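Local coordinates for protein glutathione transferase (Phanerochaete chrysosporium, PDB 4F0C) that binds oxidized glutathione disulfide and, as a member of the glutathione transferase family, probably conjugates or reduces substrates with glutathione in a wood-degrading fungus, at residues L9-Q13 with Y36-G40; L61-Y66 with Y80-Y85; H89-V93 with A163-I168. One frame throughout, in Å; residues are numbered along the deposited sequence.

Contact 1. Residues L9-Q13 with Y36-G40. With SO4 (sulfate ion), chain G.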
loop_
_atom_site.group_PDB
_atom_site.type_symbol
_atom_site.label_atom_id
_atom_site.label_comp_id
_atom_site.label_asym_id
_atom_site.label_seq_id
_atom_site.Cartn_x
_atom_site.Cartn_y
_atom_site.Cartn_z
ATOM N N LEU A 9 13.482 15.993 -4.628
ATOM C CA LEU A 9 12.793 15.078 -3.726
ATOM C C LEU A 9 12.181 15.887 -2.587
ATOM O O LEU A 9 12.898 16.514 -1.811
ATOM C CB LEU A 9 13.768 14.035 -3.138
ATOM C CG LEU A 9 13.194 13.100 -2.051
ATOM C CD1 LEU A 9 11.986 12.271 -2.545
ATOM C CD2 LEU A 9 14.301 12.156 -1.475
ATOM N N PHE A 10 10.858 15.877 -2.479
ATOM C CA PHE A 10 10.216 16.487 -1.337
ATOM C C PHE A 10 10.229 15.444 -0.225
ATOM O O PHE A 10 9.695 14.343 -0.374
ATOM C CB PHE A 10 8.789 16.936 -1.678
ATOM C CG PHE A 10 8.734 18.042 -2.710
ATOM C CD1 PHE A 10 8.951 19.364 -2.340
ATOM C CD2 PHE A 10 8.466 17.755 -4.045
ATOM C CE1 PHE A 10 8.885 20.391 -3.269
ATOM C CE2 PHE A 10 8.390 18.786 -4.993
ATOM C CZ PHE A 10 8.622 20.101 -4.598
ATOM N N ASN A 11 10.896 15.798 0.866
ATOM C CA ASN A 11 11.172 14.869 1.936
ATOM C C ASN A 11 10.745 15.490 3.274
ATOM O O ASN A 11 10.227 16.617 3.329
ATOM C CB ASN A 11 12.688 14.532 1.904
ATOM C CG ASN A 11 13.022 13.177 2.541
ATOM O OD1 ASN A 11 12.165 12.531 3.136
ATOM N ND2 ASN A 11 14.274 12.754 2.416
ATOM N N HIS A 12 10.962 14.753 4.359
ATOM C CA HIS A 12 10.782 15.271 5.711
ATOM C C HIS A 12 11.891 14.662 6.571
ATOM O O HIS A 12 12.297 13.513 6.330
ATOM C CB HIS A 12 9.410 14.876 6.295
ATOM C CG HIS A 12 9.080 15.601 7.561
ATOM N ND1 HIS A 12 9.105 14.994 8.797
ATOM C CD2 HIS A 12 8.775 16.904 7.791
ATOM C CE1 HIS A 12 8.801 15.880 9.733
ATOM N NE2 HIS A 12 8.600 17.048 9.147
ATOM N N GLN A 13 12.380 15.423 7.551
ATOM C CA GLN A 13 13.498 14.988 8.368
ATOM C C GLN A 13 13.119 13.820 9.280
ATOM O O GLN A 13 13.892 12.872 9.435
ATOM C CB GLN A 13 14.066 16.161 9.199
ATOM C CG GLN A 13 14.582 17.355 8.373
ATOM C CD GLN A 13 13.543 18.463 8.221
ATOM O OE1 GLN A 13 12.334 18.204 8.153
ATOM N NE2 GLN A 13 14.013 19.706 8.179
ATOM N N TYR A 36 12.759 19.914 2.284
ATOM C CA TYR A 36 11.973 19.488 3.431
ATOM C C TYR A 36 10.707 20.325 3.542
ATOM O O TYR A 36 10.758 21.546 3.734
ATOM C CB TYR A 36 12.786 19.559 4.725
ATOM C CG TYR A 36 13.976 18.628 4.733
ATOM C CD1 TYR A 36 13.804 17.238 4.655
ATOM C CD2 TYR A 36 15.278 19.134 4.822
ATOM C CE1 TYR A 36 14.912 16.376 4.654
ATOM C CE2 TYR A 36 16.378 18.287 4.826
ATOM C CZ TYR A 36 16.194 16.917 4.747
ATOM O OH TYR A 36 17.299 16.097 4.751
ATOM N N VAL A 37 9.578 19.647 3.417
ATOM C CA VAL A 37 8.268 20.267 3.486
ATOM C C VAL A 37 7.935 20.355 4.955
ATOM O O VAL A 37 8.073 19.380 5.698
ATOM C CB VAL A 37 7.228 19.392 2.775
ATOM C CG1 VAL A 37 5.859 20.047 2.828
ATOM C CG2 VAL A 37 7.655 19.148 1.336
ATOM N N ASN A 38 7.528 21.522 5.409
ATOM C CA ASN A 38 7.282 21.643 6.829
ATOM C C ASN A 38 5.826 21.385 7.229
ATOM O O ASN A 38 4.926 22.197 6.993
ATOM C CB ASN A 38 7.820 22.956 7.369
ATOM C CG ASN A 38 6.939 23.527 8.428
ATOM O OD1 ASN A 38 6.209 24.469 8.165
ATOM N ND2 ASN A 38 6.939 22.919 9.609
ATOM N N LEU A 39 5.622 20.228 7.847
ATOM C CA LEU A 39 4.292 19.721 8.157
ATOM C C LEU A 39 3.589 20.527 9.272
ATOM O O LEU A 39 2.360 20.517 9.372
ATOM C CB LEU A 39 4.387 18.229 8.502
ATOM C CG LEU A 39 5.256 17.382 7.552
ATOM C CD1 LEU A 39 5.381 15.923 8.018
ATOM C CD2 LEU A 39 4.778 17.438 6.092
ATOM N N GLY A 40 4.372 21.248 10.077
ATOM C CA GLY A 40 3.842 22.042 11.186
ATOM C C GLY A 40 3.067 23.291 10.793
ATOM O O GLY A 40 2.140 23.716 11.503
HETATM S S SO4 G . 7.628 19.309 11.451
HETATM O O1 SO4 G . 6.401 18.515 11.369
HETATM O O2 SO4 G . 7.339 20.559 12.145
HETATM O O3 SO4 G . 8.633 18.556 12.197
HETATM O O4 SO4 G . 8.124 19.602 10.107
HETATM O O HOH W 1 10.383 20.176 7.560
#
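Q13 lies across the ring of Y36, its amide stacked within 7° of the ring plane. From its CB the chain reaches CG, which stands 3.7 Å above the centroid of the Y36 ring in a CH-pi contact. A bend at chi2 (96°) carries CD back over the inner end of the ring, 3.5 Å from Y36 CG; beyond it NE2 hangs over Y36 CD2 and OE1 lies 2.8 Å from a water also within weak bonding range of V37 O. Q13 OE1 also lies over one face of the H12 ring near its rim, L39 CD1 over the centre of the opposite face, 3.5 Å from the centroid. H12 NE2 donates at 2.8 Å to O4 of a sulfate, probably from the crystallisation liquor, and ND1 bonds to the G15 amide, so both ring nitrogens are held in this crystal. Were Y36 shortened to an alanine, the Q13 amide would probably lose the flat surface it stacks on and be free to turn. V37 N closes the backbone pairing on N11 O (3.1 Å), the last rung between the parallel strands 7-11 and 32-36 of the thioredoxin-like sheet. Helix 211-227 packs on Q13 and Y36, and W19 of helix 18-28 on Y36.

Contact 2. Residues L61-Y66 with Y80-Y85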
loop_
_atom_site.group_PDB
_atom_site.type_symbol
_atom_site.label_atom_id
_atom_site.label_comp_id
_atom_site.label_asym_id
_atom_site.label_seq_id
_atom_site.Cartn_x
_atom_site.Cartn_y
_atom_site.Cartn_z
ATOM N N LEU A 61 8.295 13.438 -6.078
ATOM C CA LEU A 61 9.550 13.548 -6.841
ATOM C C LEU A 61 9.270 14.298 -8.123
ATOM O O LEU A 61 8.299 13.988 -8.816
ATOM C CB LEU A 61 10.052 12.144 -7.217
ATOM C CG LEU A 61 11.362 12.110 -8.031
ATOM C CD1 LEU A 61 12.520 12.048 -7.079
ATOM C CD2 LEU A 61 11.400 10.898 -8.993
ATOM N N ILE A 62 10.099 15.291 -8.441
ATOM C CA ILE A 62 10.038 15.915 -9.772
ATOM C C ILE A 62 11.267 15.529 -10.563
ATOM O O ILE A 62 12.386 15.697 -10.067
ATOM C CB ILE A 62 10.041 17.452 -9.713
ATOM C CG1 ILE A 62 8.929 17.967 -8.785
ATOM C CG2 ILE A 62 9.879 18.054 -11.146
ATOM C CD1 ILE A 62 9.081 19.430 -8.494
ATOM N N ASP A 63 11.072 15.005 -11.775
ATOM C CA ASP A 63 12.183 14.663 -12.651
ATOM C C ASP A 63 12.424 15.823 -13.639
ATOM O O ASP A 63 11.763 15.970 -14.678
ATOM C CB ASP A 63 11.894 13.333 -13.358
ATOM C CG ASP A 63 13.065 12.826 -14.186
ATOM O OD1 ASP A 63 14.052 13.586 -14.444
ATOM O OD2 ASP A 63 12.955 11.653 -14.622
ATOM N N HIS A 64 13.379 16.677 -13.305
ATOM C CA HIS A 64 13.620 17.856 -14.117
ATOM C C HIS A 64 14.168 17.528 -15.515
ATOM O O HIS A 64 14.099 18.365 -16.408
ATOM C CB HIS A 64 14.550 18.835 -13.380
ATOM C CG HIS A 64 14.016 19.283 -12.053
ATOM N ND1 HIS A 64 12.845 20.005 -11.929
ATOM C CD2 HIS A 64 14.499 19.129 -10.797
ATOM C CE1 HIS A 64 12.628 20.265 -10.651
ATOM N NE2 HIS A 64 13.624 19.758 -9.943
ATOM N N TYR A 65 14.735 16.329 -15.691
ATOM C CA TYR A 65 15.348 15.967 -16.977
ATOM C C TYR A 65 14.335 15.188 -17.824
ATOM O O TYR A 65 14.655 14.703 -18.905
ATOM C CB TYR A 65 16.614 15.114 -16.793
ATOM C CG TYR A 65 17.767 15.776 -16.036
ATOM C CD1 TYR A 65 17.687 17.099 -15.580
ATOM C CD2 TYR A 65 18.970 15.069 -15.817
ATOM C CE1 TYR A 65 18.788 17.691 -14.876
ATOM C CE2 TYR A 65 20.035 15.636 -15.137
ATOM C CZ TYR A 65 19.944 16.931 -14.654
ATOM O OH TYR A 65 21.032 17.458 -13.964
ATOM N N TYR A 66 13.115 15.072 -17.316
ATOM C CA TYR A 66 12.028 14.461 -18.089
ATOM C C TYR A 66 10.804 15.383 -18.047
ATOM O O TYR A 66 9.730 14.970 -17.632
ATOM C CB TYR A 66 11.714 13.085 -17.507
ATOM C CG TYR A 66 10.774 12.223 -18.347
ATOM C CD1 TYR A 66 11.024 12.009 -19.706
ATOM C CD2 TYR A 66 9.655 11.629 -17.770
ATOM C CE1 TYR A 66 10.169 11.192 -20.474
ATOM C CE2 TYR A 66 8.799 10.817 -18.518
ATOM C CZ TYR A 66 9.064 10.605 -19.873
ATOM O OH TYR A 66 8.223 9.802 -20.631
ATOM N N TYR A 80 9.330 4.077 -10.515
ATOM C CA TYR A 80 9.600 5.049 -11.577
ATOM C C TYR A 80 11.115 5.132 -11.799
ATOM O O TYR A 80 11.601 5.031 -12.927
ATOM C CB TYR A 80 9.071 6.446 -11.202
ATOM C CG TYR A 80 9.483 7.563 -12.187
ATOM C CD1 TYR A 80 8.773 7.782 -13.367
ATOM C CD2 TYR A 80 10.590 8.372 -11.915
ATOM C CE1 TYR A 80 9.158 8.795 -14.283
ATOM C CE2 TYR A 80 11.004 9.379 -12.829
ATOM C CZ TYR A 80 10.279 9.584 -13.990
ATOM O OH TYR A 80 10.663 10.581 -14.865
ATOM N N ILE A 81 11.847 5.295 -10.709
ATOM C CA ILE A 81 13.289 5.463 -10.817
ATOM C C ILE A 81 13.965 4.235 -11.439
ATOM O O ILE A 81 14.832 4.369 -12.331
ATOM C CB ILE A 81 13.913 5.789 -9.458
ATOM C CG1 ILE A 81 13.446 7.175 -9.002
ATOM C CG2 ILE A 81 15.473 5.781 -9.568
ATOM C CD1 ILE A 81 13.764 7.486 -7.548
ATOM N N VAL A 82 13.601 3.032 -10.990
ATOM C CA VAL A 82 14.259 1.854 -11.581
ATOM C C VAL A 82 13.811 1.565 -13.016
ATOM O O VAL A 82 14.619 1.082 -13.826
ATOM C CB VAL A 82 14.191 0.555 -10.721
ATOM C CG1 VAL A 82 14.909 0.770 -9.375
ATOM C CG2 VAL A 82 12.740 0.063 -10.530
ATOM N N GLU A 83 12.549 1.821 -13.346
ATOM C CA GLU A 83 12.135 1.626 -14.729
ATOM C C GLU A 83 12.944 2.511 -15.685
ATOM O O GLU A 83 13.409 2.067 -16.750
ATOM C CB GLU A 83 10.626 1.859 -14.879
ATOM C CG GLU A 83 9.815 0.662 -14.384
ATOM C CD GLU A 83 9.877 -0.520 -15.353
ATOM O OE1 GLU A 83 9.604 -1.662 -14.931
ATOM O OE2 GLU A 83 10.190 -0.303 -16.541
ATOM N N LYS A 84 13.144 3.762 -15.299
ATOM C CA LYS A 84 13.759 4.700 -16.231
ATOM C C LYS A 84 15.268 4.844 -16.105
ATOM O O LYS A 84 15.921 5.239 -17.063
ATOM C CB LYS A 84 13.089 6.089 -16.126
ATOM C CG LYS A 84 11.753 6.149 -16.863
ATOM C CD LYS A 84 11.193 7.581 -17.024
ATOM C CE LYS A 84 12.120 8.560 -17.727
ATOM N NZ LYS A 84 12.256 8.392 -19.211
ATOM N N TYR A 85 15.815 4.540 -14.930
ATOM C CA TYR A 85 17.206 4.876 -14.624
ATOM C C TYR A 85 17.997 3.734 -13.955
ATOM O O TYR A 85 19.057 3.968 -13.361
ATOM C CB TYR A 85 17.280 6.136 -13.749
ATOM C CG TYR A 85 16.577 7.330 -14.386
ATOM C CD1 TYR A 85 17.107 7.935 -15.533
ATOM C CD2 TYR A 85 15.362 7.806 -13.876
ATOM C CE1 TYR A 85 16.465 9.005 -16.130
ATOM C CE2 TYR A 85 14.715 8.892 -14.459
ATOM C CZ TYR A 85 15.263 9.477 -15.611
ATOM O OH TYR A 85 14.649 10.565 -16.224
HETATM O O HOH W 2 10.210 7.349 -20.565
#
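D63 OD2 is gripped by two tyrosine hydroxyls: Y80 OH donates at 2.5 Å and Y85 OH at 2.6 Å. The Y85 hydroxyl takes the syn lone pair of the carboxylate, whereas that of Y80 arrives on the anti side, 21° out of the carboxylate plane. Both rings bring their edges to OD2, and the Y80 ring stands nearly upright to the carboxylate, at 85°. With CG anti to the backbone N (chi1 -174°), D63 reaches from the strand end to helix 74-85, while its other oxygen, OD1, accepts from Y65 N in an Asx turn and from Q6 NE2. Beyond this, K84 folds at chi3 and chi4 over one face of the Y66 ring: NZ makes a cation-pi contact 3.8 Å from the ring centroid, and CE lies over the same face. A water accepts from K84 NZ and donates weakly to Y66 OH, whose strong partner is D97 of the second subunit. L61 CD2 packs against Y80 CD2 (3.9 Å) and I81 CG1, joining strand 60-63 to helix 74-85. F69 meets the rings of both Y66 and Y80. Four donors thus reach the buried D63 carboxylate, which probably stabilises its negative charge, while the cation-pi pair lies at the subunit interface, where K84 packs on F96 of the second subunit.

Contact 3. Residues H89-V93 with A163-I168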
loop_
_atom_site.group_PDB
_atom_site.type_symbol
_atom_site.label_atom_id
_atom_site.label_comp_id
_atom_site.label_asym_id
_atom_site.label_seq_id
_atom_site.Cartn_x
_atom_site.Cartn_y
_atom_site.Cartn_z
ATOM N N HIS A 89 19.659 -3.088 -14.229
ATOM C CA HIS A 89 18.907 -3.826 -13.184
ATOM C C HIS A 89 19.800 -4.110 -11.964
ATOM O O HIS A 89 19.860 -5.241 -11.440
ATOM C CB HIS A 89 18.319 -5.121 -13.773
ATOM C CG HIS A 89 17.463 -4.888 -14.991
ATOM N ND1 HIS A 89 17.909 -5.138 -16.271
ATOM C CD2 HIS A 89 16.215 -4.383 -15.120
ATOM C CE1 HIS A 89 16.950 -4.846 -17.135
ATOM N NE2 HIS A 89 15.918 -4.374 -16.464
ATOM N N LYS A 90 20.510 -3.072 -11.524
ATOM C CA LYS A 90 21.312 -3.172 -10.309
ATOM C C LYS A 90 20.436 -3.292 -9.054
ATOM O O LYS A 90 20.878 -3.835 -8.043
ATOM C CB LYS A 90 22.223 -1.946 -10.185
ATOM C CG LYS A 90 23.327 -1.881 -11.261
ATOM C CD LYS A 90 24.028 -0.527 -11.215
ATOM C CE LYS A 90 25.242 -0.471 -12.114
ATOM N NZ LYS A 90 25.948 0.842 -11.915
ATOM N N PHE A 91 19.202 -2.786 -9.127
ATOM C CA PHE A 91 18.292 -2.775 -7.969
ATOM C C PHE A 91 16.893 -3.141 -8.391
ATOM O O PHE A 91 15.921 -2.697 -7.772
ATOM C CB PHE A 91 18.302 -1.383 -7.302
ATOM C CG PHE A 91 19.678 -0.961 -6.875
ATOM C CD1 PHE A 91 20.260 -1.517 -5.753
ATOM C CD2 PHE A 91 20.419 -0.080 -7.645
ATOM C CE1 PHE A 91 21.551 -1.176 -5.366
ATOM C CE2 PHE A 91 21.716 0.264 -7.263
ATOM C CZ PHE A 91 22.278 -0.298 -6.132
ATOM N N SER A 92 16.781 -3.928 -9.469
ATOM C CA SER A 92 15.457 -4.240 -10.044
ATOM C C SER A 92 15.625 -5.464 -10.950
ATOM O O SER A 92 16.710 -6.081 -10.985
ATOM C CB SER A 92 14.893 -3.024 -10.822
ATOM O OG SER A 92 15.769 -2.680 -11.909
ATOM N N VAL A 93 14.569 -5.830 -11.665
ATOM C CA VAL A 93 14.541 -7.099 -12.396
ATOM C C VAL A 93 14.049 -6.924 -13.826
ATOM O O VAL A 93 13.391 -5.928 -14.141
ATOM C CB VAL A 93 13.665 -8.165 -11.655
ATOM C CG1 VAL A 93 14.350 -8.603 -10.359
ATOM C CG2 VAL A 93 12.260 -7.642 -11.338
ATOM N N ALA A 163 14.101 -12.907 -6.725
ATOM C CA ALA A 163 15.116 -13.209 -7.732
ATOM C C ALA A 163 16.533 -13.374 -7.183
ATOM O O ALA A 163 17.500 -13.261 -7.943
ATOM C CB ALA A 163 15.103 -12.141 -8.849
ATOM N N ASP A 164 16.647 -13.618 -5.883
ATOM C CA ASP A 164 17.942 -13.841 -5.230
ATOM C C ASP A 164 18.925 -12.701 -5.517
ATOM O O ASP A 164 20.133 -12.925 -5.649
ATOM C CB ASP A 164 18.555 -15.198 -5.648
ATOM C CG ASP A 164 17.855 -16.381 -4.991
ATOM O OD1 ASP A 164 17.073 -16.192 -4.027
ATOM O OD2 ASP A 164 18.122 -17.523 -5.416
ATOM N N LYS A 165 18.402 -11.481 -5.616
ATOM C CA LYS A 165 19.268 -10.328 -5.766
ATOM C C LYS A 165 18.644 -9.149 -5.032
ATOM O O LYS A 165 17.426 -9.047 -4.886
ATOM C CB LYS A 165 19.455 -9.995 -7.251
ATOM C CG LYS A 165 18.140 -9.672 -7.963
ATOM C CD LYS A 165 18.299 -9.497 -9.498
ATOM C CE LYS A 165 18.871 -8.128 -9.854
ATOM N NZ LYS A 165 19.051 -7.962 -11.313
ATOM N N LEU A 166 19.493 -8.241 -4.576
ATOM C CA LEU A 166 19.002 -7.036 -3.929
ATOM C C LEU A 166 18.151 -6.234 -4.918
ATOM O O LEU A 166 18.590 -5.992 -6.044
ATOM C CB LEU A 166 20.208 -6.196 -3.485
ATOM C CG LEU A 166 19.892 -4.759 -3.085
ATOM C CD1 LEU A 166 19.126 -4.761 -1.784
ATOM C CD2 LEU A 166 21.218 -3.962 -2.939
ATOM N N THR A 167 16.940 -5.830 -4.513
ATOM C CA THR A 167 16.107 -4.933 -5.346
ATOM C C THR A 167 15.419 -3.859 -4.487
ATOM O O THR A 167 15.553 -3.844 -3.255
ATOM C CB THR A 167 14.971 -5.691 -6.085
ATOM O OG1 THR A 167 14.035 -6.214 -5.121
ATOM C CG2 THR A 167 15.544 -6.853 -6.930
ATOM N N ILE A 168 14.669 -2.973 -5.128
ATOM C CA ILE A 168 13.899 -1.991 -4.387
ATOM C C ILE A 168 12.860 -2.658 -3.472
ATOM O O ILE A 168 12.408 -2.021 -2.526
ATOM C CB ILE A 168 13.225 -0.947 -5.315
ATOM C CG1 ILE A 168 12.472 -1.648 -6.479
ATOM C CG2 ILE A 168 14.312 0.002 -5.860
ATOM C CD1 ILE A 168 11.425 -0.706 -7.177
HETATM O O HOH W 3 20.951 -6.419 -7.377
#
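The side chain of K165 runs across the 89-93 loop and ends between two of its carbonyls. Its CG leaves between the backbone N and the carbonyl carbon (chi1 60°), and a bend at chi3 lets CE and NZ reach the loop. NZ donates to H89 O at 2.8 Å, in the carbonyl plane, and to S92 O at 3.0 Å, almost straight in line with that C=O bond. The ammonium group thereby bridges two carbonyls of the loop, and K165 CD passes V93 CG1 on the way.

F91 and L166 run alongside each other in the same direction, with L166 CD2 meeting the edge of the ring 3.7 Å from F91 CE1. E27 and L28 of helix 18-28 and R210 also touch the F91 ring. Where the two backbones come closest, F91 O accepts from I168 N (2.9 Å), the donor standing 38° out of the carbonyl plane, and T167 CA approaches the same oxygen. T167 is the N-cap of helix 168-172, and T167-I168-A169-D170 matches the S/T-x-x-D N-capping box of the GST fold: D170 OD2 accepts from T167 N, while T167 OG1 bonds to A169 N. This capped turn lies in the all-helical C-terminal domain, and residues 89-93 belong to the linker that leads into it from the thioredoxin-like domain. With OG1 turned to the cap, T167 CG2 meets V93 CG1 obliquely. The same V93 methyl touches A163 CB at 3.9 Å, forming a small apolar patch beside D98 and K99 of helix 96-126. On another side of the contact, one water donates to both K90 O and L166 O, bridging the backbones. S92 OG turns instead to D86, whose carboxylate also takes the amides of K90 and F91.

In the fold
Contacts 1 and 2 belong to the same thioredoxin-like sheet, on the neighbouring strands 7-11 and 60-63, and meet where F10 CE2 packs on I62 CD1. Contact 1 lies at the sheet's partly exposed end near bound glutathione disulfide and is built of stacking and backbone pairing; contact 2 joins sheet to helix through a buried carboxylate and reaches the second subunit. Contact 3, with more of its residues buried although K90 and A163 are exposed, holds loops rather than strands and relies on backbone carbonyls as acceptors. V82 of helix 74-85 touches I168 and S92, so this helix connects contacts 2 and 3, whereas contacts 1 and 3 stay about 13 Å apart at their nearest atoms.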